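Long-range contacts in hydrolase, isochorismatase family (Pseudomonas putida KT2440, PDB 4H17), which belongs to the isochorismatase family of hydrolases and probably hydrolyses a small-molecule substrate whose identity is not established: residues Leu126-Phe131 with Tyr149-Val154; Lys41-Asp46 with Thr160-Phe165; Ile28-Lys33 with Ile67-Leu72. All coordinates share one frame; numbering follows the deposited sequence.

Contacts 1 and 3 lie in the buried parallel sheet, whereas contact 2 is partly buried, farther from the chain centre and close to the second subunit. Contact 1 and contact 3 each pair two parallel strands of a beta-alpha-beta unit, and the neighbouring strands 125-131 and 24-29 join them into one sheet. Their chemistry diverges: contact 1 is almost wholly backbone bonding with apolar packing, while contact 3 ends in polar groups and sulfate ions. Contact 2 joins loops through one direct backbone bond and a bound 1,2-ethanediol. Phe-131, from the strand of contact 1, packs on Leu-42 and selenomethionine Met-45 of contact 2, whose centre lies about 17 Å from that of contact 3.

Contact 1: Leu126-Phe131 with Tyr149-Val154; sequences LIVCGF and YRCTLV
The ring of Tyr-149 meets Leu-126 obliquely at its base: methyl CD1 of Leu-126 lies 3.6 Å from Tyr-149 CB, with the ring atoms CG and CD1 just beyond. Leu-126 has CG anti to its own carbonyl carbon (chi1 -48°) and an extended end, which places CD1 between Tyr-149 CB and the Cys-151 sulfur, whose SG is 4.1 Å from that methyl. Both Leu-126 and Tyr-149 also rest on Leu-118 of helix 114-121. With an alanine here, the base of the Tyr-149 ring and the Cys-151 sulfur would probably lose the apolar group they share, leaving a gap beneath helix 114-121.

Four nearly straight backbone bonds join the strands. Leu-126 N binds Arg-150 O (2.9 Å), and Leu-126 O receives Thr-152 N (2.8 Å); one step on, Val-128 bonds to Thr-152 O and Val-154 N. Leu-126 O, Thr-152 O and Val-128 O each take an N-H and, as a weaker contact, a CA-H, the latter from Cys-151, Ile-127 and Leu-153 respectively.

Val-128, Cys-151 and Leu-153 share the face covered by helix 133-146. On the other face, Ile-127 CG2 touches Val-154 CG2 at 3.5 Å, and Val-154 reaches Leu-55 of helix 45-61. Thr-152, on this face too, has its hydroxyl bonded to Ala-19 N, while Arg-150 turns away to a salt bridge with Asp-125. Two adjacent parallel strands joined through helix 133-146, with helices packed over both faces, form a beta-alpha-beta crossover of the Rossmann-like fold.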
ATOM      1  N   LEU A 126       7.071   0.448  16.186  1.00 13.42           N
ATOM      2  CA  LEU A 126       6.614   1.753  15.745  1.00 12.41           C
ATOM      3  C   LEU A 126       5.119   1.862  15.922  1.00 13.69           C
ATOM      4  O   LEU A 126       4.371   0.996  15.508  1.00 13.59           O
ATOM      5  CB  LEU A 126       6.947   1.991  14.271  1.00 12.92           C
ATOM      6  CG  LEU A 126       8.367   1.695  13.776  1.00 13.80           C
ATOM      7  CD1 LEU A 126       8.451   1.927  12.275  1.00 12.42           C
ATOM      8  CD2 LEU A 126       9.423   2.465  14.554  1.00 14.72           C
ATOM      9  N   ILE A 127       4.695   2.951  16.551  1.00 13.08           N
ATOM     10  CA  ILE A 127       3.298   3.319  16.635  1.00 14.54           C
ATOM     11  C   ILE A 127       3.113   4.434  15.597  1.00 13.70           C
ATOM     12  O   ILE A 127       3.828   5.457  15.641  1.00 14.50           O
ATOM     13  CB  ILE A 127       2.886   3.770  18.049  1.00 13.42           C
ATOM     14  CG1 ILE A 127       3.060   2.596  19.028  1.00 13.05           C
ATOM     15  CG2 ILE A 127       1.452   4.279  18.045  1.00 13.87           C
ATOM     16  CD1 ILE A 127       3.085   2.985  20.478  1.00 14.71           C
ATOM     17  N   VAL A 128       2.191   4.193  14.669  1.00 11.49           N
ATOM     18  CA  VAL A 128       1.946   5.050  13.534  1.00 11.15           C
ATOM     19  C   VAL A 128       0.543   5.623  13.475  1.00 12.40           C
ATOM     20  O   VAL A 128      -0.443   4.909  13.665  1.00 12.75           O
ATOM     21  CB  VAL A 128       2.223   4.281  12.227  1.00 13.27           C
ATOM     22  CG1 VAL A 128       2.046   5.160  11.013  1.00 12.14           C
ATOM     23  CG2 VAL A 128       3.603   3.653  12.190  1.00 13.77           C
ATOM     24  N   CYS A 129       0.459   6.926  13.224  1.00 11.89           N
ATOM     25  CA  CYS A 129      -0.826   7.551  13.050  1.00 12.76           C
ATOM     26  C   CYS A 129      -0.679   8.630  11.975  1.00 12.23           C
ATOM     27  O   CYS A 129       0.442   8.897  11.542  1.00 12.39           O
ATOM     28  CB  CYS A 129      -1.310   8.132  14.380  1.00 15.48           C
ATOM     29  SG  CYS A 129      -0.247   9.421  15.071  1.00 14.85           S
ATOM     30  N   GLY A 130      -1.807   9.216  11.596  1.00 11.54           N
ATOM     31  CA  GLY A 130      -1.845  10.354  10.663  1.00 14.40           C
ATOM     32  C   GLY A 130      -2.575  10.088   9.364  1.00 13.08           C
ATOM     33  O   GLY A 130      -3.508   9.271   9.297  1.00 14.09           O
ATOM     34  N   PHE A 131      -2.142  10.769   8.316  1.00 11.50           N
ATOM     35  CA  PHE A 131      -2.937  11.062   7.160  1.00 11.97           C
ATOM     36  C   PHE A 131      -2.150  11.012   5.880  1.00 11.94           C
ATOM     37  O   PHE A 131      -0.943  11.345   5.873  1.00 13.74           O
ATOM     38  CB  PHE A 131      -3.527  12.489   7.295  1.00  9.41           C
ATOM     39  CG  PHE A 131      -4.076  12.732   8.650  1.00 11.50           C
ATOM     40  CD1 PHE A 131      -5.266  12.132   9.043  1.00 11.95           C
ATOM     41  CD2 PHE A 131      -3.432  13.568   9.511  1.00 14.44           C
ATOM     42  CE1 PHE A 131      -5.728  12.277  10.336  1.00 14.57           C
ATOM     43  CE2 PHE A 131      -3.911  13.772  10.810  1.00 15.48           C
ATOM     44  CZ  PHE A 131      -5.090  13.143  11.218  1.00 14.88           C
ATOM     45  N   TYR A 149      10.719  -3.459  10.724  1.00 12.98           N
ATOM     46  CA  TYR A 149       9.968  -2.914  11.815  1.00 13.07           C
ATOM     47  C   TYR A 149       8.630  -3.572  12.052  1.00 14.14           C
ATOM     48  O   TYR A 149       8.015  -4.129  11.138  1.00 15.70           O
ATOM     49  CB  TYR A 149       9.740  -1.402  11.628  1.00 12.03           C
ATOM     50  CG  TYR A 149      11.070  -0.684  11.625  1.00 14.46           C
ATOM     51  CD1 TYR A 149      11.723  -0.380  12.795  1.00 14.72           C
ATOM     52  CD2 TYR A 149      11.664  -0.311  10.428  1.00 14.35           C
ATOM     53  CE1 TYR A 149      12.966   0.251  12.811  1.00 13.81           C
ATOM     54  CE2 TYR A 149      12.891   0.323  10.424  1.00 14.94           C
ATOM     55  CZ  TYR A 149      13.549   0.592  11.596  1.00 14.37           C
ATOM     56  OH  TYR A 149      14.777   1.227  11.553  1.00 19.66           O
ATOM     57  N   ARG A 150       8.206  -3.536  13.310  0.75 12.68           N
ATOM     58  CA  ARG A 150       6.910  -4.007  13.725  0.75 12.51           C
ATOM     59  C   ARG A 150       6.042  -2.785  13.920  0.75 14.39           C
ATOM     60  O   ARG A 150       6.311  -1.975  14.804  0.75 17.26           O
ATOM     61  CB  ARG A 150       7.022  -4.730  15.048  0.75 14.76           C
ATOM     62  CG  ARG A 150       7.676  -6.091  14.972  0.75 17.90           C
ATOM     63  CD  ARG A 150       7.562  -6.794  16.333  0.75 20.25           C
ATOM     64  NE  ARG A 150       8.324  -6.135  17.397  0.75 24.36           N
ATOM     65  CZ  ARG A 150       9.619  -6.345  17.649  0.75 30.09           C
ATOM     66  NH1 ARG A 150      10.322  -7.215  16.930  0.75 33.12           N
ATOM     67  NH2 ARG A 150      10.213  -5.698  18.646  0.75 32.13           N
ATOM     68  N   CYS A 151       4.993  -2.661  13.122  1.00 14.62           N
ATOM     69  CA  CYS A 151       4.149  -1.457  13.127  1.00 13.78           C
ATOM     70  C   CYS A 151       2.853  -1.743  13.855  1.00 15.89           C
ATOM     71  O   CYS A 151       2.244  -2.785  13.660  1.00 16.77           O
ATOM     72  CB  CYS A 151       3.843  -1.026  11.706  1.00 18.09           C
ATOM     73  SG  CYS A 151       5.267  -0.278  10.888  1.00 17.60           S
ATOM     74  N   THR A 152       2.426  -0.766  14.655  1.00 13.79           N
ATOM     75  CA  THR A 152       1.101  -0.757  15.246  1.00 12.15           C
ATOM     76  C   THR A 152       0.442   0.531  14.758  1.00 12.46           C
ATOM     77  O   THR A 152       0.921   1.638  15.067  1.00 14.95           O
ATOM     78  CB  THR A 152       1.136  -0.787  16.774  1.00 14.08           C
ATOM     79  OG1 THR A 152       1.721  -2.030  17.189  1.00 14.55           O
ATOM     80  CG2 THR A 152      -0.254  -0.661  17.325  1.00 15.10           C
ATOM     81  N   LEU A 153      -0.611   0.372  13.969  1.00 12.86           N
ATOM     82  CA  LEU A 153      -1.267   1.499  13.319  1.00 13.03           C
ATOM     83  C   LEU A 153      -2.484   1.869  14.112  1.00 12.87           C
ATOM     84  O   LEU A 153      -3.340   1.024  14.382  1.00 16.26           O
ATOM     85  CB  LEU A 153      -1.656   1.092  11.896  1.00 14.52           C
ATOM     86  CG  LEU A 153      -2.424   2.072  11.031  1.00 17.33           C
ATOM     87  CD1 LEU A 153      -1.777   3.420  10.865  1.00 15.90           C
ATOM     88  CD2 LEU A 153      -2.645   1.425   9.680  1.00 16.06           C
ATOM     89  N   VAL A 154      -2.615   3.140  14.456  1.00 11.71           N
ATOM     90  CA  VAL A 154      -3.677   3.550  15.385  1.00 13.31           C
ATOM     91  C   VAL A 154      -4.875   3.986  14.560  1.00 15.86           C
ATOM     92  O   VAL A 154      -4.891   5.077  13.993  1.00 12.76           O
ATOM     93  CB  VAL A 154      -3.238   4.673  16.322  1.00 14.88           C
ATOM     94  CG1 VAL A 154      -4.309   4.965  17.358  1.00 15.23           C
ATOM     95  CG2 VAL A 154      -1.924   4.309  16.969  1.00 13.44           C
TER

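Contact 2: Lys41-Asp46 with Thr160-Phe165; sequences KLSGMD and TRDLAF. With EDO (1,2-ethanediol), chain H.
The loop leading into the N-terminus of helix 45-61 meets the turn between strands 150-159 and 163-165, with Ser-43 touching Thr-160 just before Gly-44, the N-cap residue. The direct link is a nearly straight hydrogen bond from Ser-43 N to Thr-160 O (2.8 Å, 175°). A 1,2-ethanediol, probably from the crystallisation liquor, supplies a second link: its O2 accepts from Thr-160 N at 2.8 Å and donates to Ser-43 O at 2.9 Å. One hydroxyl thus bridges the two backbones beside their direct bond.

Leu-42 lies against the same peptide. Its CB is 3.3 Å from Thr-160 O, and methyl CD2 sits 3.8 Å from Arg-161 CB, while Tyr-35 and Met-132 pack against the leucine as well. Arg-161 holds CG between its backbone N and carbonyl carbon (chi1 74°), then extends from CG to NE away from the loop. Leu-163 CD2 lies over one face of the guanidinium, 3.5 Å above its plane and offset toward the rim. NH2 reaches the second subunit, forming a salt bridge with its Asp-185 and a hydrogen bond to its Thr-6 O. Asp-162 OD1 takes the backbone N of Ala-172 at the start of helix 172-186.

Loops that follow the C-terminal ends of parallel strands in a Rossmann-like fold are here tied together by one direct backbone bond, next to the subunit interface.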
ATOM      1  N   LYS A  41     -10.072  17.793   2.426  1.00 13.57           N
ATOM      2  CA  LYS A  41     -10.654  17.766   3.751  1.00 14.01           C
ATOM      3  C   LYS A  41     -10.974  16.325   4.102  1.00 14.94           C
ATOM      4  O   LYS A  41     -11.697  15.671   3.325  1.00 16.59           O
ATOM      5  CB  LYS A  41     -11.953  18.585   3.799  1.00 14.18           C
ATOM      6  CG  LYS A  41     -12.589  18.653   5.153  1.00 16.94           C
ATOM      7  CD  LYS A  41     -13.960  19.328   5.061  1.00 18.87           C
ATOM      8  CE  LYS A  41     -14.612  19.384   6.436  1.00 24.49           C
ATOM      9  NZ  LYS A  41     -15.484  20.587   6.607  1.00 29.77           N
ATOM     10  N   LEU A  42     -10.491  15.837   5.253  1.00 13.61           N
ATOM     11  CA  LEU A  42     -10.655  14.427   5.612  1.00 13.21           C
ATOM     12  C   LEU A  42     -11.888  14.261   6.458  1.00 14.56           C
ATOM     13  O   LEU A  42     -12.387  15.248   7.028  1.00 15.58           O
ATOM     14  CB  LEU A  42      -9.436  13.818   6.277  1.00 14.55           C
ATOM     15  CG  LEU A  42      -8.161  14.007   5.441  1.00 12.96           C
ATOM     16  CD1 LEU A  42      -6.979  13.387   6.188  1.00 14.09           C
ATOM     17  CD2 LEU A  42      -8.210  13.430   4.031  1.00 12.07           C
ATOM     18  N   SER A  43     -12.369  13.023   6.537  1.00 14.57           N
ATOM     19  CA  SER A  43     -13.570  12.719   7.307  1.00 12.12           C
ATOM     20  C   SER A  43     -13.212  12.220   8.684  1.00 13.01           C
ATOM     21  O   SER A  43     -12.224  11.529   8.856  1.00 15.64           O
ATOM     22  CB  SER A  43     -14.427  11.657   6.614  1.00 14.95           C
ATOM     23  OG  SER A  43     -14.867  12.100   5.360  1.00 21.31           O
ATOM     24  N   GLY A  44     -14.034  12.582   9.664  1.00 15.58           N
ATOM     25  CA  GLY A  44     -13.765  12.176  11.037  1.00 16.88           C
ATOM     26  C   GLY A  44     -12.504  12.810  11.621  1.00 15.55           C
ATOM     27  O   GLY A  44     -11.856  12.203  12.478  1.00 19.56           O
HETATM   28  N   MSE A  45     -12.185  14.044  11.239  1.00 17.87           N
HETATM   29  CA  MSE A  45     -10.958  14.664  11.703  1.00 18.89           C
HETATM   30  C   MSE A  45     -10.987  15.088  13.122  1.00 18.28           C
HETATM   31  O   MSE A  45      -9.960  15.031  13.790  1.00 18.23           O
HETATM   32  CB  MSE A  45     -10.510  15.906  10.927  1.00 19.47           C
HETATM   33  CG  MSE A  45      -9.883  15.569   9.606  1.00 21.89           C
HETATM   34 SE   MSE A  45      -8.240  14.540   9.969  0.75 15.60          SE
HETATM   35  CE  MSE A  45      -6.913  15.962   9.807  1.00 19.10           C
ATOM     36  N   ASP A  46     -12.129  15.584  13.607  1.00 15.08           N
ATOM     37  CA  ASP A  46     -12.193  16.026  15.009  1.00 19.65           C
ATOM     38  C   ASP A  46     -11.652  14.949  15.951  1.00 19.71           C
ATOM     39  O   ASP A  46     -10.819  15.229  16.852  1.00 17.05           O
ATOM     40  CB  ASP A  46     -13.644  16.348  15.392  1.00 24.57           C
ATOM     41  CG  ASP A  46     -14.118  17.651  14.828  1.00 33.14           C
ATOM     42  OD1 ASP A  46     -13.331  18.347  14.159  1.00 32.07           O
ATOM     43  OD2 ASP A  46     -15.301  17.985  15.045  1.00 45.55           O
ATOM     44  N   THR A 160      -9.049   9.378   6.300  1.00 10.87           N
ATOM     45  CA  THR A 160      -8.991   9.558   4.875  1.00 10.03           C
ATOM     46  C   THR A 160     -10.219  10.356   4.390  1.00 11.87           C
ATOM     47  O   THR A 160     -10.907  11.049   5.188  1.00 12.11           O
ATOM     48  CB  THR A 160      -8.804   8.205   4.181  1.00 12.71           C
ATOM     49  OG1 THR A 160      -8.615   8.406   2.775  1.00 12.95           O
ATOM     50  CG2 THR A 160      -9.972   7.312   4.418  1.00 12.51           C
ATOM     51  N   ARG A 161     -10.399  10.360   3.079  1.00 11.03           N
ATOM     52  CA  ARG A 161     -11.532  11.063   2.461  1.00 14.58           C
ATOM     53  C   ARG A 161     -12.326  10.158   1.503  1.00 12.13           C
ATOM     54  O   ARG A 161     -11.915   9.036   1.176  1.00 11.44           O
ATOM     55  CB  ARG A 161     -11.034  12.309   1.777  1.00 12.91           C
ATOM     56  CG  ARG A 161     -10.285  12.050   0.461  1.00 11.36           C
ATOM     57  CD  ARG A 161      -9.658  13.312  -0.128  1.00 11.89           C
ATOM     58  NE  ARG A 161      -9.464  13.229  -1.590  1.00 12.65           N
ATOM     59  CZ  ARG A 161      -8.541  12.493  -2.209  1.00 14.39           C
ATOM     60  NH1 ARG A 161      -7.660  11.764  -1.519  1.00 17.74           N
ATOM     61  NH2 ARG A 161      -8.515  12.507  -3.535  1.00 14.64           N
ATOM     62  N   ASP A 162     -13.511  10.631   1.103  1.00 12.31           N
ATOM     63  CA  ASP A 162     -14.271   9.988   0.060  1.00 12.90           C
ATOM     64  C   ASP A 162     -13.425   9.871  -1.188  1.00 12.17           C
ATOM     65  O   ASP A 162     -12.824  10.860  -1.633  1.00 11.76           O
ATOM     66  CB  ASP A 162     -15.529  10.786  -0.311  1.00 15.88           C
ATOM     67  CG  ASP A 162     -16.608  10.820   0.774  1.00 18.69           C
ATOM     68  OD1 ASP A 162     -16.476  10.227   1.834  1.00 16.21           O
ATOM     69  OD2 ASP A 162     -17.636  11.478   0.516  1.00 21.56           O
ATOM     70  N   LEU A 163     -13.409   8.698  -1.813  1.00 13.78           N
ATOM     71  CA  LEU A 163     -12.699   8.533  -3.098  1.00 13.47           C
ATOM     72  C   LEU A 163     -13.573   8.139  -4.258  1.00 13.28           C
ATOM     73  O   LEU A 163     -14.622   7.482  -4.087  1.00 13.63           O
ATOM     74  CB  LEU A 163     -11.580   7.496  -3.002  1.00 12.40           C
ATOM     75  CG  LEU A 163     -10.492   7.748  -1.968  1.00 12.76           C
ATOM     76  CD1 LEU A 163      -9.540   6.566  -1.905  1.00 11.24           C
ATOM     77  CD2 LEU A 163      -9.778   9.035  -2.225  1.00 12.94           C
ATOM     78  N   ALA A 164     -13.182   8.607  -5.440  1.00 13.87           N
ATOM     79  CA  ALA A 164     -13.813   8.190  -6.667  1.00 13.43           C
ATOM     80  C   ALA A 164     -13.531   6.742  -7.001  1.00 11.96           C
ATOM     81  O   ALA A 164     -12.420   6.288  -6.895  1.00 12.25           O
ATOM     82  CB  ALA A 164     -13.377   9.064  -7.818  1.00 13.31           C
ATOM     83  N   PHE A 165     -14.563   6.054  -7.450  1.00 12.48           N
ATOM     84  CA  PHE A 165     -14.432   4.798  -8.176  1.00 14.06           C
ATOM     85  C   PHE A 165     -15.265   4.974  -9.455  1.00 11.62           C
ATOM     86  O   PHE A 165     -16.525   4.955  -9.459  1.00 11.85           O
ATOM     87  CB  PHE A 165     -14.886   3.600  -7.331  1.00 16.07           C
ATOM     88  CG  PHE A 165     -14.753   2.329  -8.043  1.00 18.36           C
ATOM     89  CD1 PHE A 165     -13.495   1.781  -8.204  1.00 15.17           C
ATOM     90  CD2 PHE A 165     -15.837   1.747  -8.665  1.00 15.30           C
ATOM     91  CE1 PHE A 165     -13.324   0.638  -8.948  1.00 19.22           C
ATOM     92  CE2 PHE A 165     -15.664   0.598  -9.422  1.00 17.87           C
ATOM     93  CZ  PHE A 165     -14.397   0.050  -9.556  1.00 15.70           C
TER
HETATM   94  C1  EDO H 206     -13.329   7.678   8.582  1.00 24.40           C
HETATM   95  O1  EDO H 206     -14.128   8.856   8.793  1.00 25.41           O
HETATM   96  C2  EDO H 206     -11.866   8.110   8.654  1.00 18.68           C
HETATM   97  O2  EDO H 206     -11.519   9.040   7.626  1.00 17.07           O

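Contact 3: Ile28-Lys33 with Ile67-Leu72; sequences IIDAQK and IHVRHL. With SO4 (sulfate ion), chain E; SO4 (sulfate ion), chain C.
Asp-30 and His-71 cross at about a right angle, the carboxylate and ring planes 61° apart. His-71 NE2 makes a weak bond to Asp-30 OD2 (3.3 Å) and a shorter one to O1 of a sulfate (2.7 Å); ND1 donates to O4 of the other sulfate at 2.8 Å. Both anions, probably from the crystallisation liquor, lie at the ring edge. The sulfate at NE2 is held also by Tyr-35, Met-132, Ser-135 and Ser-136, which complete an anion pocket. Asp-30 OD2 also makes a long, weak ion pair with Lys-103, consistent with the active-site aspartate and lysine of isochorismatase-family hydrolases.

Gln-32 holds the backbone of His-71, and Phe-79 stacks on the ring. Extended beyond CG (chi2 176°), Gln-32 carries its amide across Arg-70, CD lying 3.5 Å from Arg-70 CG. OE1 accepts His-71 N at 3.0 Å, tilted 32° from the amide plane, while NE2 binds Gly-86 O.

Farther back, Asp-30 N bonds to Val-69 O (2.7 Å). Val-69 touches Ile-101 of strand 99-103, and Ile-29 bonds to Cys-129 and Phe-131. The two strands, connected by helix 45-61, lie between strands 99-103 and 125-131.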
ATOM      1  N   ILE A  28       4.037  10.457  13.715  1.00 11.51           N
ATOM      2  CA  ILE A  28       2.816  11.164  13.347  1.00 12.78           C
ATOM      3  C   ILE A  28       2.999  11.660  11.916  1.00 12.86           C
ATOM      4  O   ILE A  28       3.842  12.518  11.642  1.00 12.89           O
ATOM      5  CB  ILE A  28       2.545  12.369  14.261  1.00 15.35           C
ATOM      6  CG1 ILE A  28       2.522  11.913  15.717  1.00 17.43           C
ATOM      7  CG2 ILE A  28       1.214  13.039  13.881  1.00 15.59           C
ATOM      8  CD1 ILE A  28       2.396  13.028  16.716  1.00 23.55           C
ATOM      9  N   ILE A  29       2.192  11.128  11.015  1.00 11.29           N
ATOM     10  CA  ILE A  29       2.330  11.406   9.572  1.00 11.50           C
ATOM     11  C   ILE A  29       1.354  12.482   9.117  1.00 10.96           C
ATOM     12  O   ILE A  29       0.109  12.323   9.171  1.00 11.00           O
ATOM     13  CB  ILE A  29       2.140  10.115   8.772  1.00  9.73           C
ATOM     14  CG1 ILE A  29       3.240   9.111   9.119  1.00 10.59           C
ATOM     15  CG2 ILE A  29       2.136  10.389   7.286  1.00  9.20           C
ATOM     16  CD1 ILE A  29       3.110   7.728   8.504  1.00 11.30           C
ATOM     17  N   ASP A  30       1.908  13.627   8.700  1.00 10.14           N
ATOM     18  CA  ASP A  30       1.192  14.613   7.919  1.00 12.35           C
ATOM     19  C   ASP A  30       0.064  15.304   8.679  1.00 12.12           C
ATOM     20  O   ASP A  30      -1.005  15.493   8.125  1.00 11.45           O
ATOM     21  CB  ASP A  30       0.662  14.016   6.600  1.00 13.95           C
ATOM     22  CG  ASP A  30       1.778  13.462   5.696  1.00 12.35           C
ATOM     23  OD1 ASP A  30       2.963  13.887   5.809  1.00 13.13           O
ATOM     24  OD2 ASP A  30       1.410  12.629   4.830  1.00 14.38           O
ATOM     25  N   ALA A  31       0.287  15.648   9.947  1.00 12.22           N
ATOM     26  CA  ALA A  31      -0.785  16.287  10.732  1.00 14.95           C
ATOM     27  C   ALA A  31      -0.818  17.786  10.398  1.00 14.24           C
ATOM     28  O   ALA A  31      -0.442  18.665  11.191  1.00 14.91           O
ATOM     29  CB  ALA A  31      -0.595  15.995  12.209  1.00 16.36           C
ATOM     30  N   GLN A  32      -1.285  18.060   9.180  1.00 13.75           N
ATOM     31  CA  GLN A  32      -1.215  19.392   8.580  1.00 12.07           C
ATOM     32  C   GLN A  32      -2.578  19.972   8.213  1.00 11.22           C
ATOM     33  O   GLN A  32      -3.539  19.255   7.989  1.00 12.36           O
ATOM     34  CB  GLN A  32      -0.347  19.374   7.350  1.00 15.72           C
ATOM     35  CG  GLN A  32       1.078  18.959   7.632  1.00 18.87           C
ATOM     36  CD  GLN A  32       1.872  18.866   6.377  1.00 15.14           C
ATOM     37  OE1 GLN A  32       2.059  17.770   5.799  1.00 14.09           O
ATOM     38  NE2 GLN A  32       2.401  20.027   5.934  1.00 15.54           N
ATOM     39  N   LYS A  33      -2.619  21.305   8.122  1.00 12.39           N
ATOM     40  CA  LYS A  33      -3.892  22.022   7.948  1.00 12.39           C
ATOM     41  C   LYS A  33      -4.575  21.808   6.558  1.00 11.38           C
ATOM     42  O   LYS A  33      -5.807  21.976   6.428  1.00 11.81           O
ATOM     43  CB  LYS A  33      -3.721  23.517   8.237  1.00 10.08           C
ATOM     44  CG  LYS A  33      -3.331  23.885   9.638  1.00 11.32           C
ATOM     45  CD  LYS A  33      -3.358  25.401   9.842  1.00 13.79           C
ATOM     46  CE  LYS A  33      -3.112  25.792  11.268  1.00 17.24           C
ATOM     47  NZ  LYS A  33      -2.999  27.268  11.353  1.00 21.16           N
ATOM     48  N   ILE A  67       8.415  11.279  16.263  1.00 11.83           N
ATOM     49  CA  ILE A  67       8.792  11.710  14.890  1.00 11.34           C
ATOM     50  C   ILE A  67       7.577  12.277  14.177  1.00 11.87           C
ATOM     51  O   ILE A  67       6.527  11.623  14.076  1.00 14.35           O
ATOM     52  CB  ILE A  67       9.313  10.550  14.072  1.00 13.34           C
ATOM     53  CG1 ILE A  67      10.575   9.984  14.711  1.00 14.51           C
ATOM     54  CG2 ILE A  67       9.487  11.005  12.632  1.00 13.82           C
ATOM     55  CD1 ILE A  67      11.052   8.657  14.137  1.00 16.57           C
ATOM     56  N   HIS A  68       7.668  13.533  13.775  1.00 12.73           N
ATOM     57  CA  HIS A  68       6.642  14.195  12.992  1.00 12.43           C
ATOM     58  C   HIS A  68       7.088  14.259  11.524  1.00 11.82           C
ATOM     59  O   HIS A  68       8.192  14.744  11.210  1.00 13.22           O
ATOM     60  CB  HIS A  68       6.433  15.632  13.474  1.00 10.98           C
ATOM     61  CG  HIS A  68       6.199  15.774  14.943  1.00 11.11           C
ATOM     62  ND1 HIS A  68       4.938  15.955  15.468  1.00 11.85           N
ATOM     63  CD2 HIS A  68       7.048  15.797  15.992  1.00 11.81           C
ATOM     64  CE1 HIS A  68       5.025  16.059  16.784  1.00 12.78           C
ATOM     65  NE2 HIS A  68       6.296  15.984  17.126  1.00 16.01           N
ATOM     66  N   VAL A  69       6.220  13.807  10.646  1.00 11.11           N
ATOM     67  CA  VAL A  69       6.438  13.857   9.211  1.00 12.92           C
ATOM     68  C   VAL A  69       5.492  14.887   8.581  1.00 13.01           C
ATOM     69  O   VAL A  69       4.315  14.886   8.922  1.00 12.46           O
ATOM     70  CB  VAL A  69       6.200  12.453   8.608  1.00 13.26           C
ATOM     71  CG1 VAL A  69       6.330  12.489   7.114  1.00 13.32           C
ATOM     72  CG2 VAL A  69       7.140  11.406   9.217  1.00 17.46           C
ATOM     73  N   ARG A  70       5.973  15.700   7.638  1.00 13.23           N
ATOM     74  CA  ARG A  70       5.135  16.566   6.842  1.00 11.66           C
ATOM     75  C   ARG A  70       5.533  16.511   5.385  1.00 10.61           C
ATOM     76  O   ARG A  70       6.681  16.187   5.046  1.00 11.51           O
ATOM     77  CB  ARG A  70       5.289  18.041   7.268  1.00 13.59           C
ATOM     78  CG  ARG A  70       4.623  18.402   8.572  1.00 14.95           C
ATOM     79  CD  ARG A  70       4.577  19.911   8.747  1.00 15.43           C
ATOM     80  NE  ARG A  70       5.910  20.504   8.985  1.00 14.17           N
ATOM     81  CZ  ARG A  70       6.102  21.781   9.377  1.00 11.77           C
ATOM     82  NH1 ARG A  70       5.101  22.627   9.491  1.00 14.10           N
ATOM     83  NH2 ARG A  70       7.337  22.213   9.623  1.00 12.63           N
ATOM     84  N   HIS A  71       4.593  16.897   4.535  1.00 10.15           N
ATOM     85  CA  HIS A  71       4.864  17.122   3.127  1.00  9.78           C
ATOM     86  C   HIS A  71       5.837  18.266   2.932  1.00 12.39           C
ATOM     87  O   HIS A  71       5.748  19.308   3.618  1.00 11.31           O
ATOM     88  CB  HIS A  71       3.607  17.474   2.381  1.00 11.14           C
ATOM     89  CG  HIS A  71       2.685  16.335   2.137  1.00 13.34           C
ATOM     90  ND1 HIS A  71       2.169  16.042   0.898  1.00 14.66           N
ATOM     91  CD2 HIS A  71       2.160  15.437   2.989  1.00 15.15           C
ATOM     92  CE1 HIS A  71       1.400  14.976   0.987  1.00 15.40           C
ATOM     93  NE2 HIS A  71       1.338  14.621   2.257  1.00 12.97           N
ATOM     94  N   LEU A  72       6.738  18.096   1.973  1.00 11.76           N
ATOM     95  CA  LEU A  72       7.492  19.237   1.482  1.00 14.79           C
ATOM     96  C   LEU A  72       6.535  20.265   0.876  1.00 12.76           C
ATOM     97  O   LEU A  72       6.690  21.468   1.123  1.00 13.95           O
ATOM     98  CB  LEU A  72       8.519  18.801   0.461  1.00 15.62           C
ATOM     99  CG  LEU A  72       9.767  18.192   1.080  1.00 22.82           C
ATOM    100  CD1 LEU A  72      10.506  17.403   0.009  1.00 24.36           C
ATOM    101  CD2 LEU A  72      10.660  19.280   1.675  1.00 23.37           C
TER
HETATM  102  S   SO4 E 203       3.963  17.244  -1.799  1.00 16.44           S
HETATM  103  O1  SO4 E 203       3.457  15.896  -2.249  1.00 23.00           O
HETATM  104  O2  SO4 E 203       4.122  18.053  -3.051  1.00 23.50           O
HETATM  105  O3  SO4 E 203       5.097  17.164  -0.941  1.00 15.18           O
HETATM  106  O4  SO4 E 203       2.791  17.851  -1.118  1.00 15.21           O
HETATM  107  S   SO4 C 201      -1.126  11.772   1.510  1.00 12.52           S
HETATM  108  O1  SO4 C 201       0.227  12.200   1.924  1.00 13.34           O
HETATM  109  O2  SO4 C 201      -1.534  10.581   2.212  1.00 12.17           O
HETATM  110  O3  SO4 C 201      -1.056  11.437   0.067  1.00 13.45           O
HETATM  111  O4  SO4 C 201      -2.118  12.857   1.611  1.00 12.97           O
HETATM  112  O   HOH W   1       2.771  15.596  11.471  1.00 16.70           O
HETATM  113  O   HOH W   2       3.939  21.170   3.939  1.00 15.17           O